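Local coordinates for protein putative retaining b-glycosidase (Saccharophagus degradans, PDB 5A95) that probably hydrolyses mixed-linkage beta-glucans as a retaining glycoside hydrolase of family 5, binding the sugar chain in a cleft, at residues 142-147 with 155-160; 289-294 with 328-333; 298-303 with 337-342. The protein carries 1 engineered substitution. All blocks are in the same frame, centred on the assembly; numbering follows the deposited sequence.

Contact 1 (142-147 with 155-160); sequences HSIGYL and PMYDTT. With BGC (beta-D-glucopyranose), chain D; BGC (beta-D-glucopyranose), chain B.
Y157 runs alongside I144 and H142, and all three side chains point the same way into the sugar-binding cleft. At its root, CB of Y157 lies 3.6 Å from the backbone N of I144. Farther out the ring edge passes the other segment: Y157 CD1 reaches to 3.3 Å from H142 O, while CE1 faces H142 CD2. CD2 lies against CB of I144. The end of I144 lies over one face of the ring, nearest CE2 and CZ of Y157, its CD1 making a CH-pi contact 3.8 Å from the centroid. M156 CG covers the opposite face, so the ring lies between two aliphatic groups, which should restrict its turning. Y157 OH, at the tip, shares a 2.7 Å hydrogen bond with O6 of the chain B glucose. Beside it H142, with CG anti to the backbone N (chi1 -163°), gives an almost straight bond from NE2 to O3 of the chain D glucose (3.0 Å, 170°); its ND1 is held by D140. Behind the rings S143 OG donates to Y157 O over 2.8 Å, and Y36 of the second subunit packs on Y157. This is one wall of the glycan site, at the C-terminal end of a family 5 (beta/alpha)8 barrel strand.

Contact 2 (289-294 with 328-333); sequences ATQLGW and TVWVFD. Engineered in segment 289-294: Q291 (natural residue Glu). With BGC (beta-D-glucopyranose), chain D.
Q291 and W330 meet in the glucan-binding cleft of the (beta/alpha)8 barrel, just beyond the C-terminal ends of the neighbouring parallel strands 287-289 and 326-329. Position 291 is engineered, glutamine standing where the natural sequence has glutamate; the place after the seventh barrel strand is where family 5 enzymes carry their nucleophile glutamate, so the natural residue probably has that role. The glutamine chain is extended beyond CG and lies alongside the indole, its amide turned only 19° from the ring plane. Q291 CD comes to 3.6 Å from W330 CE3. NE2 hangs over one face of the indole, toward the rim, and that same face carries C3 of the chain D glucose, 3.6 Å above the plane of W330. V331 CB covers the opposite face. Toward the sugar the amide makes a weak bond, Q291 NE2 to O2 of the chain D glucose at 3.3 Å, while Y256 and R103 hold its two polar atoms more firmly. W330 has CG anti to its own backbone N (chi1 -180°), which carries the indole into the cleft, where NE1 bonds to S337 O. A cis peptide links W330 to V331, a feature known from family 5 relatives.

Behind the cleft the backbones join directly: T328 N donates to A289 O (3.0 Å) and W330 N to L292 O (2.9 Å). Between these bonds T328 OG1 donates to T290 O (2.9 Å) from above the carbonyl plane, 39° out of it. L292 CD2 presses to 3.5 Å from T328 O. Strand 65-72 flanks 328-333 on the other side, N72 touching T328, W330 and V331; R103 of strand 101-106 packs on T290, T328 and W330, and helix 312-323 covers A289 and L292 through M320.

Contact 3 (298-303 with 337-342); sequences DGYGAH and SPTMIN. With BGC (beta-D-glucopyranose), chain B; BGC (beta-D-glucopyranose), chain C; BGC (beta-D-glucopyranose), chain D.
H303 and S337 form the close-packed part of this contact, where the imidazole edge, at H303 CE1, comes to 3.7 Å from S337 OG. H303 is gripped at both nitrogens: its ND1 donates to G301 O over 2.6 Å, nearly in the ring plane, and its NE2 shares an equally short bond with O6 of the chain D glucose. S337 in turn handles two more sugars. S337 O accepts from O2 of the chain B glucose at 2.7 Å, and S337 OG lies 2.8 Å from O2 of the chain C glucose, although O2 of chain B competes for the same proton. Toward the surface the packing gives way to water. One water links Y300 O to T339 N, a second lies between G301 O and S337 OG, and the exposed Y300 crosses T339 at about a right angle, Y300 CD2 touching T339 CG2 at 3.7 Å. Y300 OH is held chiefly by D335 O and takes only a weak bond from O3 of the chain C glucose. The type II turn G299 to A302 belongs to the loop between strand 287-289 and helix 312-323; it meets the loop leading from strand 326-329 to helix 350-363, where P338 lies against W330 and Q351.

How the contacts relate
From the N terminus, contact 1 comes first: it closes the short loop that leaves strand 136-144, passes through strand 151-152 and ends before helix 161-174. Contacts 2 and 3 follow later and cross, since 298-303 falls between the segments of contact 2 and 337-342 lies beyond both. Both enclose helix 312-323; contact 2 takes in only the start of strand 326-329, contact 3 all of it. Contact 2 lies at the C-terminal ends of the barrel strands, contact 3 in the loops that follow. They join through V331, whose N and O probably bond to P338 O and M340 N, and through F332 packed on I341. Contact 1 touches contact 2 where H142 meets Q291 and W330; glucoses of chains B and D bridge contacts 1 and 3.

Contact 1 (142-147 with 155-160)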
loop_
_atom_site.group_PDB
_atom_site.type_symbol
_atom_site.label_atom_id
_atom_site.label_comp_id
_atom_site.label_asym_id
_atom_site.label_seq_id
_atom_site.Cartn_x
_atom_site.Cartn_y
_atom_site.Cartn_z
ATOM N N HIS A 142 5.626 6.378 16.856
ATOM C CA HIS A 142 4.639 7.246 17.485
ATOM C C HIS A 142 3.554 7.658 16.491
ATOM O O HIS A 142 3.532 8.774 15.964
ATOM C CB HIS A 142 5.311 8.444 18.127
ATOM C CG HIS A 142 4.453 9.152 19.102
ATOM N ND1 HIS A 142 4.368 8.783 20.418
ATOM C CD2 HIS A 142 3.608 10.197 18.948
ATOM C CE1 HIS A 142 3.535 9.591 21.040
ATOM N NE2 HIS A 142 3.059 10.458 20.171
ATOM N N SER A 143 2.633 6.737 16.276
ATOM C CA SER A 143 1.451 6.972 15.499
ATOM C C SER A 143 0.220 6.829 16.401
ATOM O O SER A 143 0.281 6.305 17.516
ATOM C CB SER A 143 1.412 6.015 14.306
ATOM O OG SER A 143 0.262 6.237 13.498
ATOM N N ILE A 144 -0.901 7.352 15.915
ATOM C CA ILE A 144 -2.184 7.371 16.609
ATOM C C ILE A 144 -3.226 7.059 15.556
ATOM O O ILE A 144 -3.398 7.852 14.607
ATOM C CB ILE A 144 -2.495 8.742 17.253
ATOM C CG1 ILE A 144 -1.376 9.186 18.191
ATOM C CG2 ILE A 144 -3.831 8.649 17.987
ATOM C CD1 ILE A 144 -1.640 10.484 18.911
ATOM N N GLY A 145 -3.895 5.914 15.674
ATOM C CA GLY A 145 -4.882 5.516 14.710
ATOM C C GLY A 145 -4.945 4.014 14.549
ATOM O O GLY A 145 -4.609 3.268 15.493
ATOM N N TYR A 146 -5.360 3.562 13.371
ATOM C CA TYR A 146 -5.651 2.156 13.149
ATOM C C TYR A 146 -4.818 1.656 11.992
ATOM O O TYR A 146 -5.139 1.863 10.809
ATOM C CB TYR A 146 -7.173 1.932 12.904
ATOM C CG TYR A 146 -7.605 0.517 13.153
ATOM C CD1 TYR A 146 -7.375 -0.069 14.390
ATOM C CD2 TYR A 146 -8.172 -0.255 12.162
ATOM C CE1 TYR A 146 -7.715 -1.372 14.651
ATOM C CE2 TYR A 146 -8.533 -1.572 12.422
ATOM C CZ TYR A 146 -8.286 -2.123 13.668
ATOM O OH TYR A 146 -8.599 -3.430 13.992
ATOM N N LEU A 147 -3.726 0.990 12.349
ATOM C CA LEU A 147 -2.777 0.554 11.356
ATOM C C LEU A 147 -3.379 -0.398 10.308
ATOM O O LEU A 147 -3.061 -0.295 9.130
ATOM C CB LEU A 147 -1.525 -0.027 12.029
ATOM C CG LEU A 147 -0.399 -0.461 11.121
ATOM C CD1 LEU A 147 0.125 0.691 10.274
ATOM C CD2 LEU A 147 0.725 -1.067 11.938
ATOM N N PRO A 155 -2.261 13.844 10.150
ATOM C CA PRO A 155 -1.178 13.488 9.205
ATOM C C PRO A 155 0.232 13.343 9.777
ATOM O O PRO A 155 1.055 12.618 9.221
ATOM C CB PRO A 155 -1.269 14.580 8.130
ATOM C CG PRO A 155 -2.666 15.107 8.227
ATOM C CD PRO A 155 -3.087 14.965 9.657
ATOM N N MET A 156 0.519 13.954 10.923
ATOM C CA MET A 156 1.849 13.781 11.493
ATOM C C MET A 156 2.114 12.316 11.897
ATOM O O MET A 156 3.281 11.891 12.008
ATOM C CB MET A 156 2.102 14.721 12.668
ATOM C CG MET A 156 1.269 14.445 13.917
ATOM S SD MET A 156 1.714 15.552 15.287
ATOM C CE MET A 156 0.898 17.039 14.777
ATOM N N TYR A 157 1.030 11.564 12.088
ATOM C CA TYR A 157 1.074 10.192 12.470
ATOM C C TYR A 157 0.929 9.218 11.304
ATOM O O TYR A 157 0.961 7.996 11.484
ATOM C CB TYR A 157 -0.050 9.918 13.472
ATOM C CG TYR A 157 -0.014 10.865 14.649
ATOM C CD1 TYR A 157 1.123 11.005 15.438
ATOM C CD2 TYR A 157 -1.117 11.615 14.970
ATOM C CE1 TYR A 157 1.143 11.923 16.493
ATOM C CE2 TYR A 157 -1.119 12.512 16.029
ATOM C CZ TYR A 157 0.021 12.676 16.791
ATOM O OH TYR A 157 0.044 13.580 17.832
ATOM N N ASP A 158 0.738 9.730 10.096
ATOM C CA ASP A 158 0.400 8.895 8.948
ATOM C C ASP A 158 1.521 7.922 8.614
ATOM O O ASP A 158 2.682 8.295 8.558
ATOM C CB ASP A 158 0.128 9.780 7.720
ATOM C CG ASP A 158 -0.430 9.004 6.548
ATOM O OD1 ASP A 158 -1.404 8.295 6.747
ATOM O OD2 ASP A 158 0.052 9.114 5.428
ATOM N N THR A 159 1.131 6.668 8.383
ATOM C CA THR A 159 2.066 5.633 8.051
ATOM C C THR A 159 1.346 4.543 7.275
ATOM O O THR A 159 0.153 4.663 6.956
ATOM C CB THR A 159 2.824 5.110 9.316
ATOM O OG1 THR A 159 3.870 4.198 8.929
ATOM C CG2 THR A 159 1.906 4.436 10.337
ATOM N N THR A 160 2.077 3.503 6.929
ATOM C CA THR A 160 1.525 2.329 6.265
ATOM C C THR A 160 2.068 1.102 6.979
ATOM O O THR A 160 3.048 1.172 7.728
ATOM C CB THR A 160 1.954 2.246 4.790
ATOM O OG1 THR A 160 3.384 2.135 4.718
ATOM C CG2 THR A 160 1.473 3.436 3.992
HETATM C C2 BGC D . -0.481 11.624 22.148
HETATM C C3 BGC D . 0.575 12.719 22.286
HETATM C C4 BGC D . -0.103 14.026 22.713
HETATM C C5 BGC D . -0.911 13.798 23.975
HETATM C C6 BGC D . -1.587 15.055 24.468
HETATM C C1 BGC D . -1.492 11.584 23.290
HETATM O O1 BGC D . -2.693 10.946 22.936
HETATM O O2 BGC D . 0.182 10.318 21.967
HETATM O O3 BGC D . 1.301 12.793 21.018
HETATM O O4 BGC D . 0.776 15.139 22.934
HETATM O O5 BGC D . -1.938 12.873 23.634
HETATM O O6 BGC D . -2.451 14.627 25.523
HETATM C C2 BGC B . 1.151 17.433 22.341
HETATM C C3 BGC B . 1.185 18.345 21.128
HETATM C C4 BGC B . 2.121 17.807 20.069
HETATM C C5 BGC B . 1.797 16.349 19.748
HETATM C C6 BGC B . 2.826 15.680 18.874
HETATM C C1 BGC B . 0.766 16.049 21.849
HETATM O O2 BGC B . 0.186 17.964 23.248
HETATM O O3 BGC B . 1.656 19.634 21.544
HETATM O O4 BGC B . 1.966 18.579 18.882
HETATM O O5 BGC B . 1.755 15.593 20.944
HETATM O O6 BGC B . 2.457 14.322 18.654
#

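Contact 2 (289-294 with 328-333)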
loop_
_atom_site.group_PDB
_atom_site.type_symbol
_atom_site.label_atom_id
_atom_site.label_comp_id
_atom_site.label_asym_id
_atom_site.label_seq_id
_atom_site.Cartn_x
_atom_site.Cartn_y
_atom_site.Cartn_z
ATOM N N ALA A 289 3.617 2.120 31.655
ATOM C CA ALA A 289 2.751 3.255 31.400
ATOM C C ALA A 289 3.568 4.281 30.624
ATOM O O ALA A 289 4.192 5.167 31.221
ATOM C CB ALA A 289 2.215 3.789 32.717
ATOM N N THR A 290 3.618 4.119 29.294
ATOM C CA THR A 290 4.542 4.915 28.501
ATOM C C THR A 290 4.109 6.356 28.224
ATOM O O THR A 290 4.907 7.133 27.714
ATOM C CB THR A 290 4.921 4.216 27.197
ATOM O OG1 THR A 290 3.734 3.752 26.554
ATOM C CG2 THR A 290 5.886 3.082 27.419
ATOM N N GLN A 291 2.873 6.681 28.583
ATOM C CA GLN A 291 2.412 8.066 28.686
ATOM C C GLN A 291 1.476 8.140 29.854
ATOM O O GLN A 291 0.615 7.283 30.058
ATOM C CB GLN A 291 1.704 8.565 27.429
ATOM C CG GLN A 291 2.647 8.612 26.261
ATOM C CD GLN A 291 2.095 9.225 24.998
ATOM O OE1 GLN A 291 2.631 8.989 23.930
ATOM N NE2 GLN A 291 1.125 10.087 25.126
ATOM N N LEU A 292 1.662 9.192 30.627
ATOM C CA LEU A 292 0.825 9.580 31.754
ATOM C C LEU A 292 1.194 11.021 32.080
ATOM O O LEU A 292 2.243 11.498 31.678
ATOM C CB LEU A 292 1.017 8.657 32.965
ATOM C CG LEU A 292 2.316 8.757 33.737
ATOM C CD1 LEU A 292 2.172 8.265 35.170
ATOM C CD2 LEU A 292 3.436 7.988 33.044
ATOM N N GLY A 293 0.375 11.688 32.867
ATOM C CA GLY A 293 0.638 13.053 33.288
ATOM C C GLY A 293 -0.606 13.913 33.252
ATOM O O GLY A 293 -1.649 13.452 32.840
ATOM N N TRP A 294 -0.473 15.162 33.694
ATOM C CA TRP A 294 -1.603 16.062 33.725
ATOM C C TRP A 294 -1.167 17.504 33.675
ATOM O O TRP A 294 -0.011 17.826 33.908
ATOM C CB TRP A 294 -2.460 15.873 34.995
ATOM C CG TRP A 294 -1.928 16.608 36.211
ATOM C CD1 TRP A 294 -2.330 17.856 36.646
ATOM C CD2 TRP A 294 -0.894 16.199 37.130
ATOM N NE1 TRP A 294 -1.621 18.220 37.770
ATOM C CE2 TRP A 294 -0.746 17.221 38.095
ATOM C CE3 TRP A 294 -0.097 15.051 37.249
ATOM C CZ2 TRP A 294 0.173 17.123 39.145
ATOM C CZ3 TRP A 294 0.795 14.965 38.290
ATOM C CH2 TRP A 294 0.924 15.990 39.231
ATOM N N THR A 328 6.899 6.142 31.897
ATOM C CA THR A 328 7.576 7.289 31.333
ATOM C C THR A 328 6.578 8.435 31.172
ATOM O O THR A 328 5.650 8.372 30.363
ATOM C CB THR A 328 8.268 6.999 29.999
ATOM O OG1 THR A 328 7.381 6.408 29.059
ATOM C CG2 THR A 328 9.455 6.081 30.182
ATOM N N VAL A 329 6.774 9.511 31.939
ATOM C CA VAL A 329 5.855 10.626 31.975
ATOM C C VAL A 329 5.898 11.367 30.624
ATOM O O VAL A 329 6.961 11.487 29.994
ATOM C CB VAL A 329 6.258 11.607 33.094
ATOM C CG1 VAL A 329 5.311 12.793 33.198
ATOM C CG2 VAL A 329 6.310 10.889 34.435
ATOM N N TRP A 330 4.747 11.892 30.211
ATOM C CA TRP A 330 4.634 12.736 29.018
ATOM C C TRP A 330 4.398 14.181 29.486
ATOM O O TRP A 330 3.420 14.411 30.179
ATOM C CB TRP A 330 3.443 12.254 28.130
ATOM C CG TRP A 330 3.260 13.065 26.873
ATOM C CD1 TRP A 330 2.603 14.255 26.761
ATOM C CD2 TRP A 330 3.834 12.803 25.593
ATOM N NE1 TRP A 330 2.678 14.719 25.469
ATOM C CE2 TRP A 330 3.439 13.851 24.732
ATOM C CE3 TRP A 330 4.629 11.772 25.085
ATOM C CZ2 TRP A 330 3.829 13.907 23.391
ATOM C CZ3 TRP A 330 5.017 11.820 23.770
ATOM C CH2 TRP A 330 4.601 12.874 22.918
ATOM N N VAL A 331 5.233 15.159 29.103
ATOM C CA VAL A 331 6.446 15.022 28.278
ATOM C C VAL A 331 7.475 16.051 28.765
ATOM O O VAL A 331 7.097 17.154 29.176
ATOM C CB VAL A 331 6.119 15.235 26.776
ATOM C CG1 VAL A 331 5.436 16.564 26.541
ATOM C CG2 VAL A 331 7.356 15.092 25.899
ATOM N N PHE A 332 8.754 15.695 28.724
ATOM C CA PHE A 332 9.827 16.575 29.157
ATOM C C PHE A 332 10.210 17.472 27.983
ATOM O O PHE A 332 11.182 17.244 27.293
ATOM C CB PHE A 332 11.002 15.755 29.673
ATOM C CG PHE A 332 11.989 16.562 30.454
ATOM C CD1 PHE A 332 11.786 16.773 31.813
ATOM C CD2 PHE A 332 13.135 17.079 29.867
ATOM C CE1 PHE A 332 12.705 17.488 32.558
ATOM C CE2 PHE A 332 14.060 17.794 30.622
ATOM C CZ PHE A 332 13.826 18.010 31.958
ATOM N N ASP A 333 9.387 18.500 27.805
ATOM C CA ASP A 333 9.471 19.466 26.729
ATOM C C ASP A 333 8.706 20.686 27.190
ATOM O O ASP A 333 7.695 20.532 27.874
ATOM C CB ASP A 333 8.790 18.896 25.467
ATOM C CG ASP A 333 9.092 19.709 24.242
ATOM O OD1 ASP A 333 10.221 19.581 23.725
ATOM O OD2 ASP A 333 8.230 20.521 23.808
HETATM C C2 BGC D . -0.481 11.624 22.148
HETATM C C3 BGC D . 0.575 12.719 22.286
HETATM C C4 BGC D . -0.103 14.026 22.713
HETATM C C5 BGC D . -0.911 13.798 23.975
HETATM C C6 BGC D . -1.587 15.055 24.468
HETATM C C1 BGC D . -1.492 11.584 23.290
HETATM O O1 BGC D . -2.693 10.946 22.936
HETATM O O2 BGC D . 0.182 10.318 21.967
HETATM O O3 BGC D . 1.301 12.793 21.018
HETATM O O4 BGC D . 0.776 15.139 22.934
HETATM O O5 BGC D . -1.938 12.873 23.634
HETATM O O6 BGC D . -2.451 14.627 25.523
#

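Contact 3 (298-303 with 337-342)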
loop_
_atom_site.group_PDB
_atom_site.type_symbol
_atom_site.label_atom_id
_atom_site.label_comp_id
_atom_site.label_asym_id
_atom_site.label_seq_id
_atom_site.Cartn_x
_atom_site.Cartn_y
_atom_site.Cartn_z
ATOM N N ASP A 298 -7.076 24.853 33.398
ATOM C CA ASP A 298 -6.900 26.168 32.793
ATOM C C ASP A 298 -5.448 26.396 32.390
ATOM O O ASP A 298 -5.043 27.529 32.082
ATOM C CB ASP A 298 -7.385 27.255 33.766
ATOM C CG ASP A 298 -6.598 27.294 35.057
ATOM O OD1 ASP A 298 -5.776 26.407 35.318
ATOM O OD2 ASP A 298 -6.869 28.209 35.842
ATOM N N GLY A 299 -4.664 25.320 32.372
ATOM C CA GLY A 299 -3.230 25.447 32.208
ATOM C C GLY A 299 -2.779 25.368 30.775
ATOM O O GLY A 299 -3.597 25.257 29.850
ATOM N N TYR A 300 -1.456 25.421 30.611
ATOM C CA TYR A 300 -0.820 25.413 29.313
ATOM C C TYR A 300 -1.181 24.164 28.506
ATOM O O TYR A 300 -0.979 23.015 28.922
ATOM C CB TYR A 300 0.710 25.584 29.450
ATOM C CG TYR A 300 1.405 25.501 28.112
ATOM C CD1 TYR A 300 1.435 26.582 27.246
ATOM C CD2 TYR A 300 2.021 24.327 27.704
ATOM C CE1 TYR A 300 2.055 26.480 25.996
ATOM C CE2 TYR A 300 2.628 24.222 26.463
ATOM C CZ TYR A 300 2.641 25.295 25.618
ATOM O OH TYR A 300 3.260 25.205 24.389
ATOM N N GLY A 301 -1.779 24.390 27.360
ATOM C CA GLY A 301 -2.165 23.320 26.480
ATOM C C GLY A 301 -3.217 22.358 26.981
ATOM O O GLY A 301 -3.346 21.287 26.462
ATOM N N ALA A 302 -4.002 22.756 27.986
ATOM C CA ALA A 302 -4.961 21.861 28.611
ATOM C C ALA A 302 -6.051 21.355 27.668
ATOM O O ALA A 302 -6.654 22.126 26.930
ATOM C CB ALA A 302 -5.595 22.561 29.815
ATOM N N HIS A 303 -6.318 20.061 27.724
ATOM C CA HIS A 303 -7.279 19.395 26.874
ATOM C C HIS A 303 -7.654 18.054 27.519
ATOM O O HIS A 303 -6.869 17.506 28.273
ATOM C CB HIS A 303 -6.649 19.112 25.502
ATOM C CG HIS A 303 -5.361 18.337 25.570
ATOM N ND1 HIS A 303 -4.138 18.934 25.818
ATOM C CD2 HIS A 303 -5.101 17.015 25.406
ATOM C CE1 HIS A 303 -3.183 18.022 25.799
ATOM N NE2 HIS A 303 -3.741 16.848 25.550
ATOM N N SER A 337 2.518 19.410 25.199
ATOM C CA SER A 337 1.796 19.359 26.464
ATOM C C SER A 337 1.136 17.990 26.710
ATOM O O SER A 337 0.891 17.234 25.774
ATOM C CB SER A 337 0.724 20.445 26.480
ATOM O OG SER A 337 -0.233 20.215 25.473
ATOM N N PRO A 338 0.856 17.647 27.976
ATOM C CA PRO A 338 1.215 18.415 29.173
ATOM C C PRO A 338 2.727 18.443 29.403
ATOM O O PRO A 338 3.385 17.410 29.331
ATOM C CB PRO A 338 0.495 17.669 30.300
ATOM C CG PRO A 338 0.337 16.268 29.789
ATOM C CD PRO A 338 0.060 16.458 28.322
ATOM N N THR A 339 3.272 19.629 29.681
ATOM C CA THR A 339 4.701 19.788 29.857
ATOM C C THR A 339 5.164 19.350 31.246
ATOM O O THR A 339 4.395 19.437 32.203
ATOM C CB THR A 339 5.107 21.254 29.752
ATOM O OG1 THR A 339 4.502 21.954 30.833
ATOM C CG2 THR A 339 4.690 21.861 28.447
ATOM N N MET A 340 6.442 18.955 31.350
ATOM C CA MET A 340 7.119 18.786 32.634
ATOM C C MET A 340 7.964 19.970 33.027
ATOM O O MET A 340 8.384 20.065 34.175
ATOM C CB MET A 340 8.013 17.548 32.640
ATOM C CG MET A 340 7.229 16.260 32.464
ATOM S SD MET A 340 8.254 14.786 32.525
ATOM C CE MET A 340 8.611 14.754 34.275
ATOM N N ILE A 341 8.239 20.830 32.058
ATOM C CA ILE A 341 9.119 21.974 32.245
ATOM C C ILE A 341 8.536 23.181 31.538
ATOM O O ILE A 341 7.821 23.044 30.541
ATOM C CB ILE A 341 10.558 21.693 31.744
ATOM C CG1 ILE A 341 10.544 21.219 30.276
ATOM C CG2 ILE A 341 11.270 20.731 32.686
ATOM C CD1 ILE A 341 11.928 20.987 29.692
ATOM N N ASN A 342 8.856 24.373 32.038
ATOM C CA ASN A 342 8.322 25.606 31.470
ATOM C C ASN A 342 9.269 26.248 30.473
ATOM O O ASN A 342 8.864 27.142 29.721
ATOM C CB ASN A 342 8.040 26.625 32.578
ATOM C CG ASN A 342 7.074 26.104 33.622
ATOM O OD1 ASN A 342 6.207 25.285 33.342
ATOM N ND2 ASN A 342 7.174 26.655 34.819
HETATM C C2 BGC B . 1.151 17.433 22.341
HETATM C C3 BGC B . 1.185 18.345 21.128
HETATM C C4 BGC B . 2.121 17.807 20.069
HETATM C C5 BGC B . 1.797 16.349 19.748
HETATM C C6 BGC B . 2.826 15.680 18.874
HETATM C C1 BGC B . 0.766 16.049 21.849
HETATM O O2 BGC B . 0.186 17.964 23.248
HETATM O O3 BGC B . 1.656 19.634 21.544
HETATM O O4 BGC B . 1.966 18.579 18.882
HETATM O O5 BGC B . 1.755 15.593 20.944
HETATM O O6 BGC B . 2.457 14.322 18.654
HETATM C C2 BGC C . 1.153 21.877 22.238
HETATM C C3 BGC C . 0.156 23.015 22.175
HETATM C C4 BGC C . -0.259 23.261 20.743
HETATM C C5 BGC C . -0.808 21.980 20.148
HETATM C C6 BGC C . -1.199 22.149 18.684
HETATM C C1 BGC C . 0.632 20.646 21.548
HETATM O O2 BGC C . 1.433 21.581 23.614
HETATM O O3 BGC C . 0.774 24.199 22.673
HETATM O O4 BGC C . -1.229 24.311 20.726
HETATM O O5 BGC C . 0.204 20.969 20.210
HETATM O O6 BGC C . -0.030 22.473 17.909
HETATM C C2 BGC D . -0.481 11.624 22.148
HETATM C C3 BGC D . 0.575 12.719 22.286
HETATM C C4 BGC D . -0.103 14.026 22.713
HETATM C C5 BGC D . -0.911 13.798 23.975
HETATM C C6 BGC D . -1.587 15.055 24.468
HETATM C C1 BGC D . -1.492 11.584 23.290
HETATM O O1 BGC D . -2.693 10.946 22.936
HETATM O O2 BGC D . 0.182 10.318 21.967
HETATM O O3 BGC D . 1.301 12.793 21.018
HETATM O O4 BGC D . 0.776 15.139 22.934
HETATM O O5 BGC D . -1.938 12.873 23.634
HETATM O O6 BGC D . -2.451 14.627 25.523
HETATM O O HOH W 1 1.156 21.633 29.944
HETATM O O HOH W 2 -2.580 21.184 23.580
#